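Local coordinates for lipopolysaccharide biosynthesis protein wbpB (Thermus thermophilus HB27, PDB 3OA0) that probably acts as an NAD-dependent sugar-nucleotide dehydrogenase of the Gfo/Idh/MocA family in lipopolysaccharide biosynthesis, binding NAD and a UDP-linked acetamido-sugar uronic acid, at residues P36-G41 against F52-E57; V154-V159 against R247-D252. All coordinates share one frame; numbering follows the deposited sequence.

In the fold
From the N terminus the chain first builds an NAD-binding Rossmann domain. Contact 1 lies at one side of it. The loop 36-41, which follows strand 29-34, meets the end of strand 51-53 and the turn into helix 56-68, so it closes a short loop beside the adenosine half of the NAD. Contact 2 opens later and spans a longer interval. It pairs strand 152-160 with strand 245-251 inside the mixed sheet of the second domain, and three further strands of that sheet are made in between. The two contacts follow in series and neither nests in the other. The centres of contact 1 and contact 2 are about 39 Å apart, on opposite sides of the chain's centre.

Contact 1: residues P36-G41 against F52-E57; sequences PATNVG and FFTEPE. With NAD (nicotinamide-adenine-dinucleotide), chain E.
V40 and F52 approach each other from opposite directions. CG2 of V40 sits over one face of the F52 ring, 4.1 Å from the ring centroid and 22° off the normal. This is a CH-pi contact, offset toward the rim, and V40 CG2 comes to 3.8 Å from F52 CE1. F52 CG is anti to the backbone N (chi1 175°), which carries the ring out toward V40. At the ring edge, near its plane, the backbone oxygen of A37 stands 3.8 Å from F52 CZ. T38 and T54 slant across one another, with CG2 of T38 4.0 Å from OG1 of T54. The loop belongs to the Rossmann fold, just past the second strand, where D35 binds NAD. P36 packs against the adenine: its CD is 3.5 Å from C4A of the NAD. The CB of A37 lies 3.6 Å from the ribose oxygen O2B of the same NAD, and the backbone N of A37 is hydrogen-bonded to OD1 of D35. W165 of a second subunit packs on both V40 and F52. E57 of a third subunit reaches the same NAD, hydrogen-bonded through its OE1.

Contact 2: residues V154-V159 against R247-D252; sequences VVLTYV and RSIAVD
The Y158 ring meets R247 obliquely, through R247 CB, which lies 4.1 Å from Y158 CD1. F188 packs edge-to-face with the Y158 ring. The guanidinium of R247 goes instead to F258, with a cation-pi contact, and R247 NE is hydrogen-bonded to the backbone oxygen of F258. Y158 and R247 form a non-hydrogen-bonded pair, their side chains crossing at an angle on the same face of the sheet. Both bind 2-oxoglutarate, and Y158 touches the bound UDP-sugar. On that face L156 and I249 lie side by side and point the same way. V154 CG1 reaches I249 CG2 at 3.8 Å. The strands are antiparallel, with axes 4.8 Å apart. V155 and A250 form a hydrogen-bonded pair, with A250 N to V155 O at 2.9 Å and 171°. T157 N donates to S248 O at 2.8 Å, while the return bond from S248 N to T157 O is weak. V155 O is gripped twice, by A250 N and by a water. The water's other hydrogen goes to S248 OG, which is also hydrogen-bonded to E255 OE2. These polar atoms are thus satisfied beside the V155 and S248 face, and the V154, L156 and I249 face is left to apolar packing.

Contact 1: residues P36-G41 against F52-E57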
loop_
_atom_site.group_PDB
_atom_site.type_symbol
_atom_site.label_atom_id
_atom_site.label_comp_id
_atom_site.label_asym_id
_atom_site.label_seq_id
_atom_site.Cartn_x
_atom_site.Cartn_y
_atom_site.Cartn_z
ATOM N N PRO A 36 -8.402 -4.249 -0.422
ATOM C CA PRO A 36 -7.700 -3.012 -0.109
ATOM C C PRO A 36 -7.681 -1.968 -1.233
ATOM O O PRO A 36 -7.340 -0.821 -0.953
ATOM C CB PRO A 36 -6.282 -3.489 0.207
ATOM C CG PRO A 36 -6.158 -4.774 -0.500
ATOM C CD PRO A 36 -7.507 -5.419 -0.281
ATOM N N ALA A 37 -8.099 -2.311 -2.443
ATOM C CA ALA A 37 -8.079 -1.413 -3.599
ATOM C C ALA A 37 -9.540 -1.053 -3.881
ATOM O O ALA A 37 -10.424 -1.850 -3.615
ATOM C CB ALA A 37 -7.467 -2.133 -4.844
ATOM N N THR A 38 -9.782 0.135 -4.427
ATOM C CA THR A 38 -11.105 0.734 -4.336
ATOM C C THR A 38 -11.754 1.083 -5.675
ATOM O O THR A 38 -12.827 1.658 -5.634
ATOM C CB THR A 38 -11.158 1.994 -3.447
ATOM O OG1 THR A 38 -10.422 3.042 -4.077
ATOM C CG2 THR A 38 -10.564 1.736 -2.056
ATOM N N ASN A 39 -11.161 0.763 -6.823
ATOM C CA ASN A 39 -11.943 0.771 -8.066
ATOM C C ASN A 39 -12.918 -0.406 -8.119
ATOM O O ASN A 39 -12.657 -1.391 -8.820
ATOM C CB ASN A 39 -11.051 0.763 -9.315
ATOM C CG ASN A 39 -11.863 0.709 -10.616
ATOM O OD1 ASN A 39 -13.024 1.100 -10.612
ATOM N ND2 ASN A 39 -11.259 0.248 -11.731
ATOM N N VAL A 40 -14.020 -0.329 -7.374
ATOM C CA VAL A 40 -14.900 -1.469 -7.208
ATOM C C VAL A 40 -16.334 -1.088 -7.522
ATOM O O VAL A 40 -17.252 -1.771 -7.083
ATOM C CB VAL A 40 -14.799 -1.988 -5.765
ATOM C CG1 VAL A 40 -13.375 -2.534 -5.479
ATOM C CG2 VAL A 40 -15.206 -0.906 -4.711
ATOM N N GLY A 41 -16.510 0.023 -8.235
ATOM C CA GLY A 41 -17.786 0.728 -8.295
ATOM C C GLY A 41 -18.711 0.005 -9.249
ATOM O O GLY A 41 -19.914 0.250 -9.295
ATOM N N PHE A 52 -18.805 -2.636 2.160
ATOM C CA PHE A 52 -17.499 -2.683 1.519
ATOM C C PHE A 52 -16.443 -2.313 2.538
ATOM O O PHE A 52 -16.606 -1.359 3.310
ATOM C CB PHE A 52 -17.423 -1.800 0.281
ATOM C CG PHE A 52 -16.046 -1.753 -0.313
ATOM C CD1 PHE A 52 -15.597 -2.796 -1.115
ATOM C CD2 PHE A 52 -15.154 -0.755 0.083
ATOM C CE1 PHE A 52 -14.265 -2.807 -1.568
ATOM C CE2 PHE A 52 -13.841 -0.732 -0.377
ATOM C CZ PHE A 52 -13.393 -1.745 -1.204
ATOM N N PHE A 53 -15.369 -3.088 2.543
ATOM C CA PHE A 53 -14.285 -2.912 3.502
ATOM C C PHE A 53 -12.938 -2.978 2.763
ATOM O O PHE A 53 -12.770 -3.672 1.780
ATOM C CB PHE A 53 -14.303 -4.030 4.540
ATOM C CG PHE A 53 -15.607 -4.086 5.306
ATOM C CD1 PHE A 53 -15.690 -3.502 6.558
ATOM C CD2 PHE A 53 -16.741 -4.608 4.715
ATOM C CE1 PHE A 53 -16.892 -3.517 7.267
ATOM C CE2 PHE A 53 -17.961 -4.607 5.411
ATOM C CZ PHE A 53 -18.023 -4.063 6.676
ATOM N N THR A 54 -11.950 -2.359 3.380
ATOM C CA THR A 54 -10.654 -2.227 2.804
ATOM C C THR A 54 -9.817 -2.981 3.828
ATOM O O THR A 54 -8.793 -3.540 3.455
ATOM C CB THR A 54 -10.506 -0.680 2.823
ATOM O OG1 THR A 54 -10.300 -0.162 1.504
ATOM C CG2 THR A 54 -9.645 -0.207 3.916
ATOM N N GLU A 55 -10.281 -3.139 5.071
ATOM C CA GLU A 55 -9.497 -3.842 6.109
ATOM C C GLU A 55 -10.035 -5.234 6.475
ATOM O O GLU A 55 -11.176 -5.365 6.942
ATOM C CB GLU A 55 -9.354 -3.014 7.385
ATOM C CG GLU A 55 -9.184 -1.523 7.135
ATOM C CD GLU A 55 -7.722 -1.096 7.056
ATOM O OE1 GLU A 55 -7.464 0.120 6.899
ATOM O OE2 GLU A 55 -6.847 -1.964 7.246
ATOM N N PRO A 56 -9.203 -6.274 6.305
ATOM C CA PRO A 56 -9.715 -7.627 6.560
ATOM C C PRO A 56 -10.356 -7.774 7.942
ATOM O O PRO A 56 -11.341 -8.443 8.052
ATOM C CB PRO A 56 -8.444 -8.500 6.499
ATOM C CG PRO A 56 -7.633 -7.794 5.346
ATOM C CD PRO A 56 -7.892 -6.289 5.623
ATOM N N GLU A 57 -9.781 -7.225 9.002
ATOM C CA GLU A 57 -10.329 -7.480 10.347
ATOM C C GLU A 57 -11.714 -6.846 10.549
ATOM O O GLU A 57 -12.549 -7.365 11.299
ATOM C CB GLU A 57 -9.385 -6.951 11.441
ATOM C CG GLU A 57 -7.880 -7.314 11.360
ATOM C CD GLU A 57 -7.002 -6.306 10.549
ATOM O OE1 GLU A 57 -5.928 -5.992 11.083
ATOM O OE2 GLU A 57 -7.359 -5.838 9.429
HETATM P PA NAD E . -6.002 -9.402 -9.556
HETATM O O1A NAD E . -6.494 -8.667 -10.746
HETATM O O2A NAD E . -4.646 -8.812 -9.141
HETATM O O5B NAD E . -7.180 -9.082 -8.504
HETATM C C5B NAD E . -6.608 -9.140 -7.204
HETATM C C4B NAD E . -7.461 -8.389 -6.193
HETATM O O4B NAD E . -7.371 -9.018 -4.914
HETATM C C3B NAD E . -6.773 -7.017 -6.163
HETATM O O3B NAD E . -7.879 -6.154 -6.270
HETATM C C2B NAD E . -6.178 -6.914 -4.728
HETATM O O2B NAD E . -6.373 -5.571 -4.297
HETATM C C1B NAD E . -7.105 -7.924 -4.001
HETATM N N9A NAD E . -6.547 -8.281 -2.689
HETATM C C8A NAD E . -5.242 -8.253 -2.244
HETATM N N7A NAD E . -5.205 -8.571 -0.985
HETATM C C5A NAD E . -6.482 -8.813 -0.558
HETATM C C6A NAD E . -7.063 -9.164 0.665
HETATM N N6A NAD E . -6.267 -9.343 1.805
HETATM N N1A NAD E . -8.379 -9.315 0.648
HETATM C C2A NAD E . -9.193 -9.102 -0.381
HETATM N N3A NAD E . -8.671 -8.744 -1.532
HETATM C C4A NAD E . -7.355 -8.612 -1.637
HETATM O O3 NAD E . -5.861 -10.952 -9.916
HETATM P PN NAD E . -7.125 -11.783 -10.374
HETATM O O1N NAD E . -6.796 -12.189 -11.797
HETATM O O2N NAD E . -8.575 -11.310 -10.453
HETATM O O5D NAD E . -6.904 -13.275 -9.797
HETATM C C5D NAD E . -7.715 -13.471 -8.677
HETATM C C4D NAD E . -7.862 -14.963 -8.378
HETATM O O4D NAD E . -8.603 -15.445 -9.516
HETATM C C3D NAD E . -6.481 -15.679 -8.467
HETATM O O3D NAD E . -6.560 -16.741 -7.516
HETATM C C2D NAD E . -6.378 -16.244 -9.886
HETATM O O2D NAD E . -5.787 -17.547 -9.826
HETATM C C1D NAD E . -7.863 -16.402 -10.286
HETATM N N1N NAD E . -8.168 -16.227 -11.712
HETATM C C2N NAD E . -8.959 -17.114 -12.319
HETATM C C3N NAD E . -9.272 -16.974 -13.682
HETATM C C7N NAD E . -10.157 -17.941 -14.388
HETATM O O7N NAD E . -10.269 -17.876 -15.594
HETATM N N7N NAD E . -10.863 -18.871 -13.701
HETATM C C4N NAD E . -8.722 -15.908 -14.410
HETATM C C5N NAD E . -7.895 -15.029 -13.717
HETATM C C6N NAD E . -7.638 -15.207 -12.375
#

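Contact 2: residues V154-V159 against R247-D252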
loop_
_atom_site.group_PDB
_atom_site.type_symbol
_atom_site.label_atom_id
_atom_site.label_comp_id
_atom_site.label_asym_id
_atom_site.label_seq_id
_atom_site.Cartn_x
_atom_site.Cartn_y
_atom_site.Cartn_z
ATOM N N VAL A 154 -0.711 -37.803 -24.341
ATOM C CA VAL A 154 -1.318 -36.464 -24.426
ATOM C C VAL A 154 -0.195 -35.462 -24.592
ATOM O O VAL A 154 0.826 -35.571 -23.914
ATOM C CB VAL A 154 -2.043 -36.174 -23.117
ATOM C CG1 VAL A 154 -2.623 -34.723 -23.040
ATOM C CG2 VAL A 154 -3.135 -37.178 -22.920
ATOM N N VAL A 155 -0.378 -34.486 -25.471
ATOM C CA VAL A 155 0.466 -33.303 -25.538
ATOM C C VAL A 155 -0.379 -32.078 -25.159
ATOM O O VAL A 155 -1.436 -31.799 -25.748
ATOM C CB VAL A 155 1.047 -33.112 -26.948
ATOM C CG1 VAL A 155 1.906 -31.857 -27.065
ATOM C CG2 VAL A 155 1.796 -34.401 -27.411
ATOM N N LEU A 156 0.060 -31.365 -24.130
ATOM C CA LEU A 156 -0.723 -30.220 -23.647
ATOM C C LEU A 156 0.133 -28.972 -23.841
ATOM O O LEU A 156 1.299 -28.929 -23.393
ATOM C CB LEU A 156 -0.988 -30.347 -22.143
ATOM C CG LEU A 156 -1.808 -29.132 -21.715
ATOM C CD1 LEU A 156 -3.167 -29.620 -21.235
ATOM C CD2 LEU A 156 -1.100 -28.335 -20.684
ATOM N N THR A 157 -0.445 -27.968 -24.484
ATOM C CA THR A 157 0.319 -26.742 -24.707
ATOM C C THR A 157 -0.532 -25.552 -24.291
ATOM O O THR A 157 -1.703 -25.426 -24.653
ATOM C CB THR A 157 0.657 -26.575 -26.194
ATOM O OG1 THR A 157 1.370 -27.742 -26.634
ATOM C CG2 THR A 157 1.576 -25.356 -26.375
ATOM N N TYR A 158 0.036 -24.690 -23.467
ATOM C CA TYR A 158 -0.697 -23.496 -23.175
ATOM C C TYR A 158 0.203 -22.284 -23.123
ATOM O O TYR A 158 1.115 -22.226 -22.296
ATOM C CB TYR A 158 -1.437 -23.663 -21.870
ATOM C CG TYR A 158 -2.215 -22.436 -21.531
ATOM C CD1 TYR A 158 -2.969 -21.794 -22.510
ATOM C CD2 TYR A 158 -2.207 -21.923 -20.245
ATOM C CE1 TYR A 158 -3.735 -20.679 -22.215
ATOM C CE2 TYR A 158 -2.926 -20.775 -19.949
ATOM C CZ TYR A 158 -3.691 -20.164 -20.940
ATOM O OH TYR A 158 -4.407 -19.035 -20.649
ATOM N N VAL A 159 -0.071 -21.335 -24.021
ATOM C CA VAL A 159 0.736 -20.131 -24.170
ATOM C C VAL A 159 -0.217 -18.966 -24.072
ATOM O O VAL A 159 -1.169 -18.876 -24.848
ATOM C CB VAL A 159 1.316 -20.060 -25.573
ATOM C CG1 VAL A 159 2.124 -18.779 -25.742
ATOM C CG2 VAL A 159 2.183 -21.273 -25.842
ATOM N N ARG A 247 -3.998 -22.551 -26.818
ATOM C CA ARG A 247 -4.223 -23.758 -26.042
ATOM C C ARG A 247 -4.269 -24.927 -27.050
ATOM O O ARG A 247 -4.525 -24.732 -28.241
ATOM C CB ARG A 247 -5.503 -23.640 -25.217
ATOM C CG ARG A 247 -6.470 -24.816 -25.393
ATOM C CD ARG A 247 -7.541 -24.714 -26.527
ATOM N NE ARG A 247 -8.863 -24.224 -26.100
ATOM C CZ ARG A 247 -9.071 -23.470 -25.016
ATOM N NH1 ARG A 247 -8.063 -23.091 -24.230
ATOM N NH2 ARG A 247 -10.296 -23.088 -24.689
ATOM N N SER A 248 -3.986 -26.141 -26.585
ATOM C CA SER A 248 -4.088 -27.333 -27.428
ATOM C C SER A 248 -3.865 -28.448 -26.431
ATOM O O SER A 248 -2.871 -28.454 -25.707
ATOM C CB SER A 248 -2.994 -27.320 -28.491
ATOM O OG SER A 248 -2.666 -28.634 -28.935
ATOM N N ILE A 249 -4.862 -29.302 -26.288
ATOM C CA ILE A 249 -4.661 -30.603 -25.693
ATOM C C ILE A 249 -4.910 -31.602 -26.827
ATOM O O ILE A 249 -5.985 -31.593 -27.424
ATOM C CB ILE A 249 -5.664 -30.894 -24.573
ATOM C CG1 ILE A 249 -5.493 -29.884 -23.434
ATOM C CG2 ILE A 249 -5.458 -32.342 -24.085
ATOM C CD1 ILE A 249 -6.591 -29.902 -22.364
ATOM N N ALA A 250 -3.912 -32.412 -27.158
ATOM C CA ALA A 250 -4.089 -33.503 -28.113
ATOM C C ALA A 250 -4.001 -34.828 -27.393
ATOM O O ALA A 250 -3.088 -35.075 -26.594
ATOM C CB ALA A 250 -3.049 -33.437 -29.245
ATOM N N VAL A 251 -4.967 -35.689 -27.672
ATOM C CA VAL A 251 -5.080 -36.987 -27.002
ATOM C C VAL A 251 -4.938 -38.061 -28.086
ATOM O O VAL A 251 -5.723 -38.101 -29.046
ATOM C CB VAL A 251 -6.428 -37.122 -26.285
ATOM C CG1 VAL A 251 -6.591 -38.529 -25.723
ATOM C CG2 VAL A 251 -6.515 -36.057 -25.196
ATOM N N ASP A 252 -3.857 -38.827 -27.991
ATOM C CA ASP A 252 -3.490 -39.755 -29.053
ATOM C C ASP A 252 -3.451 -39.102 -30.440
ATOM O O ASP A 252 -4.093 -39.585 -31.386
ATOM C CB ASP A 252 -4.448 -40.950 -29.089
ATOM C CG ASP A 252 -4.196 -41.950 -27.970
ATOM O OD1 ASP A 252 -3.209 -41.814 -27.202
ATOM O OD2 ASP A 252 -5.007 -42.898 -27.875
HETATM O O HOH W 1 -1.044 -30.651 -28.240
#